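Local coordinates for calcium uptake protein 3, mitochondrial (Homo sapiens, PDB 6AGI) that senses mitochondrial calcium through its EF-hands and, as a disulfide-linked heterodimer with MICU1, regulates the mitochondrial calcium uniporter channel, at residues 102-105 against 106-109; 121-124 against 125-128; 225-228 against 229-233. One frame throughout, in Å; residues are numbered along the deposited sequence.

Interaction 1 of 3, residues 102-105 against 106-109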
loop_
_atom_site.group_PDB
_atom_site.type_symbol
_atom_site.label_atom_id
_atom_site.label_comp_id
_atom_site.label_asym_id
_atom_site.label_seq_id
_atom_site.Cartn_x
_atom_site.Cartn_y
_atom_site.Cartn_z
ATOM N N LYS B 102 -4.345 10.048 -1.620
ATOM C CA LYS B 102 -3.352 9.895 -0.568
ATOM C C LYS B 102 -4.000 9.722 0.798
ATOM O O LYS B 102 -5.031 10.320 1.085
ATOM C CB LYS B 102 -2.397 11.092 -0.506
ATOM C CG LYS B 102 -1.349 11.085 -1.594
ATOM C CD LYS B 102 -0.314 12.165 -1.347
ATOM C CE LYS B 102 0.715 12.268 -2.487
ATOM N NZ LYS B 102 0.207 12.885 -3.738
ATOM N N PRO B 103 -3.396 8.925 1.669
ATOM C CA PRO B 103 -3.793 8.940 3.072
ATOM C C PRO B 103 -3.172 10.173 3.711
ATOM O O PRO B 103 -2.340 10.865 3.116
ATOM C CB PRO B 103 -3.192 7.645 3.641
ATOM C CG PRO B 103 -2.573 6.932 2.448
ATOM C CD PRO B 103 -2.261 8.011 1.461
ATOM N N HIS B 104 -3.612 10.469 4.932
ATOM C CA HIS B 104 -3.132 11.692 5.560
ATOM C C HIS B 104 -1.615 11.655 5.772
ATOM O O HIS B 104 -0.904 12.605 5.407
ATOM C CB HIS B 104 -3.883 11.929 6.872
ATOM C CG HIS B 104 -5.315 12.312 6.675
ATOM N ND1 HIS B 104 -5.695 13.621 6.454
ATOM C CD2 HIS B 104 -6.458 11.587 6.697
ATOM C CE1 HIS B 104 -7.009 13.682 6.337
ATOM N NE2 HIS B 104 -7.497 12.463 6.476
ATOM N N ALA B 105 -1.083 10.519 6.247
ATOM C CA ALA B 105 0.361 10.404 6.411
ATOM C C ALA B 105 1.098 10.581 5.074
ATOM O O ALA B 105 2.280 11.006 5.025
ATOM C CB ALA B 105 0.644 9.069 7.077
ATOM N N GLY B 106 0.399 10.320 3.975
ATOM C CA GLY B 106 1.014 10.527 2.694
ATOM C C GLY B 106 1.266 11.984 2.397
ATOM O O GLY B 106 2.160 12.284 1.602
ATOM N N PHE B 107 0.501 12.895 3.021
ATOM C CA PHE B 107 0.716 14.314 2.756
ATOM C C PHE B 107 2.140 14.674 3.135
ATOM O O PHE B 107 2.799 15.477 2.456
ATOM C CB PHE B 107 -0.261 15.204 3.546
ATOM C CG PHE B 107 -1.733 14.964 3.269
ATOM C CD1 PHE B 107 -2.165 14.114 2.252
ATOM C CD2 PHE B 107 -2.686 15.542 4.106
ATOM C CE1 PHE B 107 -3.529 13.886 2.033
ATOM C CE2 PHE B 107 -4.058 15.314 3.911
ATOM C CZ PHE B 107 -4.487 14.488 2.871
ATOM N N ARG B 108 2.639 14.056 4.213
ATOM C CA ARG B 108 4.019 14.273 4.620
ATOM C C ARG B 108 4.977 13.631 3.642
ATOM O O ARG B 108 6.002 14.241 3.290
ATOM C CB ARG B 108 4.250 13.722 6.012
ATOM C CG ARG B 108 5.606 14.004 6.540
ATOM C CD ARG B 108 5.775 13.318 7.886
ATOM N NE ARG B 108 4.668 13.585 8.816
ATOM C CZ ARG B 108 4.673 14.504 9.784
ATOM N NH1 ARG B 108 5.734 15.283 9.980
ATOM N NH2 ARG B 108 3.607 14.644 10.564
ATOM N N ILE B 109 4.673 12.403 3.175
ATOM C CA ILE B 109 5.560 11.842 2.151
ATOM C C ILE B 109 5.623 12.772 0.930
ATOM O O ILE B 109 6.691 12.980 0.342
ATOM C CB ILE B 109 5.127 10.419 1.757
ATOM C CG1 ILE B 109 5.410 9.432 2.876
ATOM C CG2 ILE B 109 5.866 9.920 0.502
ATOM C CD1 ILE B 109 4.523 8.152 2.788
#
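With CG of Phe-107 set anti to its carbonyl carbon (chi1 -59°) and CG of His-104 placed in the same way (chi1 -70°), the two side chains run side by side and point the same way from the first turn of the helix. The phenyl ring is thereby laid back over the start of its own helix. His-104 CA sits almost exactly above the centre of one face, 3.9 Å from the centroid of the Phe-107 ring, in a CH-pi contact. The imidazole follows alongside, its ND1 3.5 Å from Phe-107 CE2, with the two ring planes inclined obliquely at 61°. At the ring edge, close to its plane, Lys-102 CB approaches Phe-107 CE1 at 3.9 Å. Under the Phe-107 ring the backbone makes the first bonds of the helix: Phe-107 N donates to His-104 O at 2.8 Å, while weak bonds from Gly-106 N and Phe-107 N converge on Pro-103 O. Were Phe-107 an alanine, His-104 CA and Lys-102 CB would probably lose the ring they lie against, and a gap would open towards Met-234 and Tyr-231, which also meet it. Pro-103 packs on Ile-311 and Ile-109 on Ala-312, both of the second subunit. Together the residues make the lead-in and first turn of helix 104-114, the entering helix of the first EF-hand.

Interaction 2 of 3, residues 121-124 against 125-128. With CA (calcium ion), chain F.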
loop_
_atom_site.group_PDB
_atom_site.type_symbol
_atom_site.label_atom_id
_atom_site.label_comp_id
_atom_site.label_asym_id
_atom_site.label_seq_id
_atom_site.Cartn_x
_atom_site.Cartn_y
_atom_site.Cartn_z
ATOM N N MET B 121 10.417 24.316 3.730
ATOM C CA MET B 121 9.441 25.059 2.953
ATOM C C MET B 121 9.557 24.563 1.517
ATOM O O MET B 121 10.520 23.883 1.156
ATOM C CB MET B 121 9.616 26.612 3.018
ATOM C CG MET B 121 9.909 27.291 4.386
ATOM S SD MET B 121 8.542 27.103 5.583
ATOM C CE MET B 121 7.868 28.763 5.705
ATOM N N VAL B 122 8.569 24.902 0.697
ATOM C CA VAL B 122 8.561 24.539 -0.713
ATOM C C VAL B 122 8.478 25.841 -1.499
ATOM O O VAL B 122 7.511 26.599 -1.365
ATOM C CB VAL B 122 7.419 23.572 -1.066
ATOM C CG1 VAL B 122 7.302 23.394 -2.557
ATOM C CG2 VAL B 122 7.700 22.222 -0.468
ATOM N N ASP B 123 9.549 26.144 -2.234
ATOM C CA ASP B 123 9.621 27.255 -3.178
ATOM C C ASP B 123 8.608 27.067 -4.298
ATOM O O ASP B 123 8.153 25.957 -4.580
ATOM C CB ASP B 123 10.999 27.316 -3.833
ATOM C CG ASP B 123 12.129 27.189 -2.841
ATOM O OD1 ASP B 123 11.860 27.155 -1.619
ATOM O OD2 ASP B 123 13.283 27.057 -3.300
ATOM N N LYS B 124 8.296 28.167 -4.977
ATOM C CA LYS B 124 7.655 28.056 -6.283
ATOM C C LYS B 124 8.500 27.218 -7.241
ATOM O O LYS B 124 7.958 26.523 -8.103
ATOM C CB LYS B 124 7.407 29.449 -6.870
ATOM C CG LYS B 124 6.594 29.479 -8.169
ATOM C CD LYS B 124 6.354 30.933 -8.550
ATOM C CE LYS B 124 5.862 31.143 -9.974
ATOM N NZ LYS B 124 5.545 32.602 -10.132
ATOM N N LYS B 125 9.829 27.269 -7.103
ATOM C CA LYS B 125 10.708 26.640 -8.080
ATOM C C LYS B 125 10.811 25.142 -7.826
ATOM O O LYS B 125 10.717 24.333 -8.773
ATOM C CB LYS B 125 12.088 27.316 -8.008
ATOM C CG LYS B 125 13.189 26.726 -8.875
ATOM C CD LYS B 125 14.449 26.441 -8.050
ATOM C CE LYS B 125 14.491 25.026 -7.501
ATOM N NZ LYS B 125 15.436 24.885 -6.345
ATOM N N GLU B 126 10.856 24.763 -6.539
ATOM C CA GLU B 126 10.637 23.372 -6.149
ATOM C C GLU B 126 9.315 22.840 -6.685
ATOM O O GLU B 126 9.265 21.777 -7.314
ATOM C CB GLU B 126 10.667 23.228 -4.629
ATOM C CG GLU B 126 12.038 22.992 -4.077
ATOM C CD GLU B 126 12.067 23.049 -2.569
ATOM O OE1 GLU B 126 11.336 23.864 -1.984
ATOM O OE2 GLU B 126 12.805 22.246 -1.963
ATOM N N PHE B 127 8.235 23.574 -6.440
ATOM C CA PHE B 127 6.933 23.131 -6.903
ATOM C C PHE B 127 6.900 22.989 -8.415
ATOM O O PHE B 127 6.161 22.154 -8.928
ATOM C CB PHE B 127 5.833 24.078 -6.409
ATOM C CG PHE B 127 4.451 23.570 -6.671
ATOM C CD1 PHE B 127 3.784 23.866 -7.851
ATOM C CD2 PHE B 127 3.837 22.733 -5.754
ATOM C CE1 PHE B 127 2.509 23.382 -8.082
ATOM C CE2 PHE B 127 2.572 22.221 -5.990
ATOM C CZ PHE B 127 1.906 22.553 -7.154
ATOM N N LEU B 128 7.665 23.805 -9.145
ATOM C CA LEU B 128 7.607 23.774 -10.603
ATOM C C LEU B 128 8.431 22.646 -11.230
ATOM O O LEU B 128 8.129 22.228 -12.373
ATOM C CB LEU B 128 8.025 25.142 -11.158
ATOM C CG LEU B 128 6.814 26.094 -11.276
ATOM C CD1 LEU B 128 7.211 27.498 -11.657
ATOM C CD2 LEU B 128 5.770 25.558 -12.280
HETATM CA CA CA F . 12.753 24.202 0.017
#
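Glu-126 OE1 is gripped from two directions, by the calcium ion at 2.5 Å and by the backbone N of Asp-123 at 2.9 Å. This is the closing end of the first EF-hand loop, where the glutamate of the exiting helix chelates the metal with both carboxylate oxygens; Glu-126 OE2 completes the pair at 2.8 Å from the calcium ion. The Asp-123 N-H meets OE1 on its anti lone pair, away from the other oxygen, with an N-H...O angle of 155°. OE2 in turn accepts a hydrogen bond from Thr-116, so metal and protein together fix the rotation of the carboxylate. Beyond CG the Glu-126 chain is extended (chi2 172°), which carries the carboxylate from the first turn of helix 124-138 back to the ion. Met-121 contributes its carbonyl O to the same calcium, and Asp-115, Asp-117 and Asn-119 supply the other direct protein ligands in this structure.

Asp-123 also belongs to the calcium site but makes no direct bond here, its OD1 lying 3.5 Å from the calcium ion. It is the N-cap residue as well, though its carboxylate makes no capping bond. That group lies across the carboxylate of Glu-126, the planes 42° apart, and its charge, like that of Glu-126, would probably favour the cation. The Asp-123 carbonyl begins the helix by accepting from Phe-127 N at 3.0 Å, in a nearly straight bond. On the apolar side, Val-122 sets CG1 against the Glu-126 and Phe-127 CB atoms, while the Phe-127 ring turns inward to meet Phe-114 and Phe-95. Lys-124 and Leu-128 lie side by side one turn apart, Lys-124 CG reaching Leu-128 CD1 at 4.1 Å.

Interaction 3 of 3, residues 225-228 against 229-233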
loop_
_atom_site.group_PDB
_atom_site.type_symbol
_atom_site.label_atom_id
_atom_site.label_comp_id
_atom_site.label_asym_id
_atom_site.label_seq_id
_atom_site.Cartn_x
_atom_site.Cartn_y
_atom_site.Cartn_z
ATOM N N LEU B 225 5.871 27.614 1.251
ATOM C CA LEU B 225 4.868 26.704 1.794
ATOM C C LEU B 225 5.504 25.796 2.837
ATOM O O LEU B 225 6.439 25.051 2.521
ATOM C CB LEU B 225 4.264 25.853 0.687
ATOM C CG LEU B 225 3.018 26.305 -0.054
ATOM C CD1 LEU B 225 2.592 25.143 -0.955
ATOM C CD2 LEU B 225 1.920 26.639 0.937
ATOM N N ASN B 226 5.004 25.849 4.070
ATOM C CA ASN B 226 5.449 24.921 5.103
ATOM C C ASN B 226 4.567 23.666 5.071
ATOM O O ASN B 226 3.571 23.596 4.342
ATOM C CB ASN B 226 5.419 25.592 6.478
ATOM C CG ASN B 226 3.995 25.916 6.949
ATOM O OD1 ASN B 226 3.026 25.803 6.197
ATOM N ND2 ASN B 226 3.879 26.358 8.186
ATOM N N PHE B 227 4.917 22.668 5.888
ATOM C CA PHE B 227 4.148 21.425 5.898
ATOM C C PHE B 227 2.697 21.650 6.323
ATOM O O PHE B 227 1.779 20.977 5.834
ATOM C CB PHE B 227 4.789 20.416 6.839
ATOM C CG PHE B 227 4.019 19.154 6.943
ATOM C CD1 PHE B 227 3.542 18.511 5.801
ATOM C CD2 PHE B 227 3.709 18.636 8.197
ATOM C CE1 PHE B 227 2.794 17.336 5.916
ATOM C CE2 PHE B 227 2.966 17.473 8.327
ATOM C CZ PHE B 227 2.507 16.817 7.193
ATOM N N GLU B 228 2.470 22.571 7.254
ATOM C CA GLU B 228 1.129 22.724 7.798
ATOM C C GLU B 228 0.150 23.249 6.737
ATOM O O GLU B 228 -0.964 22.721 6.596
ATOM C CB GLU B 228 1.207 23.604 9.045
ATOM C CG GLU B 228 1.952 22.905 10.229
ATOM C CD GLU B 228 3.507 23.062 10.235
ATOM O OE1 GLU B 228 4.042 24.025 9.637
ATOM O OE2 GLU B 228 4.201 22.212 10.855
ATOM N N ASP B 229 0.564 24.234 5.926
ATOM C CA ASP B 229 -0.340 24.692 4.869
ATOM C C ASP B 229 -0.578 23.624 3.809
ATOM O O ASP B 229 -1.709 23.449 3.346
ATOM C CB ASP B 229 0.176 25.960 4.180
ATOM C CG ASP B 229 0.553 27.057 5.150
ATOM O OD1 ASP B 229 -0.268 27.351 6.045
ATOM O OD2 ASP B 229 1.617 27.698 4.955
ATOM N N PHE B 230 0.468 22.887 3.440
ATOM C CA PHE B 230 0.361 21.795 2.473
ATOM C C PHE B 230 -0.659 20.758 2.935
ATOM O O PHE B 230 -1.571 20.374 2.185
ATOM C CB PHE B 230 1.759 21.193 2.354
ATOM C CG PHE B 230 2.044 20.444 1.092
ATOM C CD1 PHE B 230 2.266 21.124 -0.105
ATOM C CD2 PHE B 230 2.215 19.062 1.125
ATOM C CE1 PHE B 230 2.577 20.433 -1.268
ATOM C CE2 PHE B 230 2.532 18.367 -0.020
ATOM C CZ PHE B 230 2.712 19.055 -1.222
ATOM N N TYR B 231 -0.509 20.298 4.182
ATOM C CA TYR B 231 -1.464 19.387 4.784
ATOM C C TYR B 231 -2.864 19.967 4.733
ATOM O O TYR B 231 -3.833 19.252 4.447
ATOM C CB TYR B 231 -1.065 19.107 6.237
ATOM C CG TYR B 231 -1.886 18.044 6.930
ATOM C CD1 TYR B 231 -3.183 18.289 7.352
ATOM C CD2 TYR B 231 -1.343 16.804 7.204
ATOM C CE1 TYR B 231 -3.926 17.317 7.993
ATOM C CE2 TYR B 231 -2.086 15.814 7.845
ATOM C CZ TYR B 231 -3.385 16.094 8.239
ATOM O OH TYR B 231 -4.133 15.147 8.875
ATOM N N ARG B 232 -3.003 21.262 5.030
ATOM C CA ARG B 232 -4.353 21.789 5.086
ATOM C C ARG B 232 -4.976 21.876 3.704
ATOM O O ARG B 232 -6.182 21.647 3.555
ATOM C CB ARG B 232 -4.365 23.144 5.784
ATOM C CG ARG B 232 -4.091 23.046 7.253
ATOM C CD ARG B 232 -4.376 24.341 7.987
ATOM N NE ARG B 232 -3.295 25.304 7.822
ATOM C CZ ARG B 232 -2.451 25.637 8.796
ATOM N NH1 ARG B 232 -2.554 25.057 9.990
ATOM N NH2 ARG B 232 -1.486 26.524 8.570
ATOM N N PHE B 233 -4.177 22.179 2.676
ATOM C CA PHE B 233 -4.703 22.186 1.322
ATOM C C PHE B 233 -5.193 20.800 0.917
ATOM O O PHE B 233 -6.309 20.667 0.392
ATOM C CB PHE B 233 -3.664 22.689 0.340
ATOM C CG PHE B 233 -4.155 22.667 -1.078
ATOM C CD1 PHE B 233 -5.067 23.618 -1.519
ATOM C CD2 PHE B 233 -3.743 21.690 -1.961
ATOM C CE1 PHE B 233 -5.537 23.604 -2.813
ATOM C CE2 PHE B 233 -4.214 21.667 -3.265
ATOM C CZ PHE B 233 -5.114 22.624 -3.698
#
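Asn-226 caps the N-terminus of helix 227-250, its OD1 accepting from Asp-229 N at 2.9 Å, with the donor above the amide carbonyl plane. The torsion that allows this is chi1 67°, which wedges CG between the backbone N and the carbonyl carbon and turns the amide back over the first turn. Backbone bonds continue the helix, among them Tyr-231 N to Phe-227 O at 2.9 Å and Arg-232 N to Glu-228 O at 3.0 Å. Of the charged groups, Arg-232 NH2 forms a salt bridge with Asp-229 OD1 at 2.9 Å, while one face of its guanidinium lies over Glu-228 O. The aromatic pair is an offset edge-to-face contact: Tyr-231 turns its edge toward the face of Phe-227, with planes at 85° and Phe-227 CZ 3.9 Å from Tyr-231 CD2. Apolar contacts come from Leu-225, whose CD1 meets the edge of Phe-230 and whose CD2 rests on Asp-229 CB. Phe-227 and Phe-230 pack against helix 104-114, touching Arg-108 and Ala-110, whereas Leu-225 and Phe-233 face helix 211-217.

How the interactions relate
Interactions 1 and 2 belong to successive helices of one EF-hand, starting the entering helix and closing the calcium loop, without touching. Interaction 3, the start of helix 227-250, joins them. It meets interaction 1 through aromatic packing of Tyr-231 on Phe-107, and interaction 2 through a probable hydrogen bond from Val-122 N to Leu-225 O. All three are partly buried helix starts: Phe-107, Phe-127, Phe-230 and Phe-233 are buried and the charged residues Arg-108, Lys-125, Glu-228 and Arg-232 exposed, whereas Glu-126 turns its charge inward to the metal. In order, the chemistry runs from ring over backbone through metal coordination to capping with a salt bridge. Interaction 1 alone reaches the second subunit.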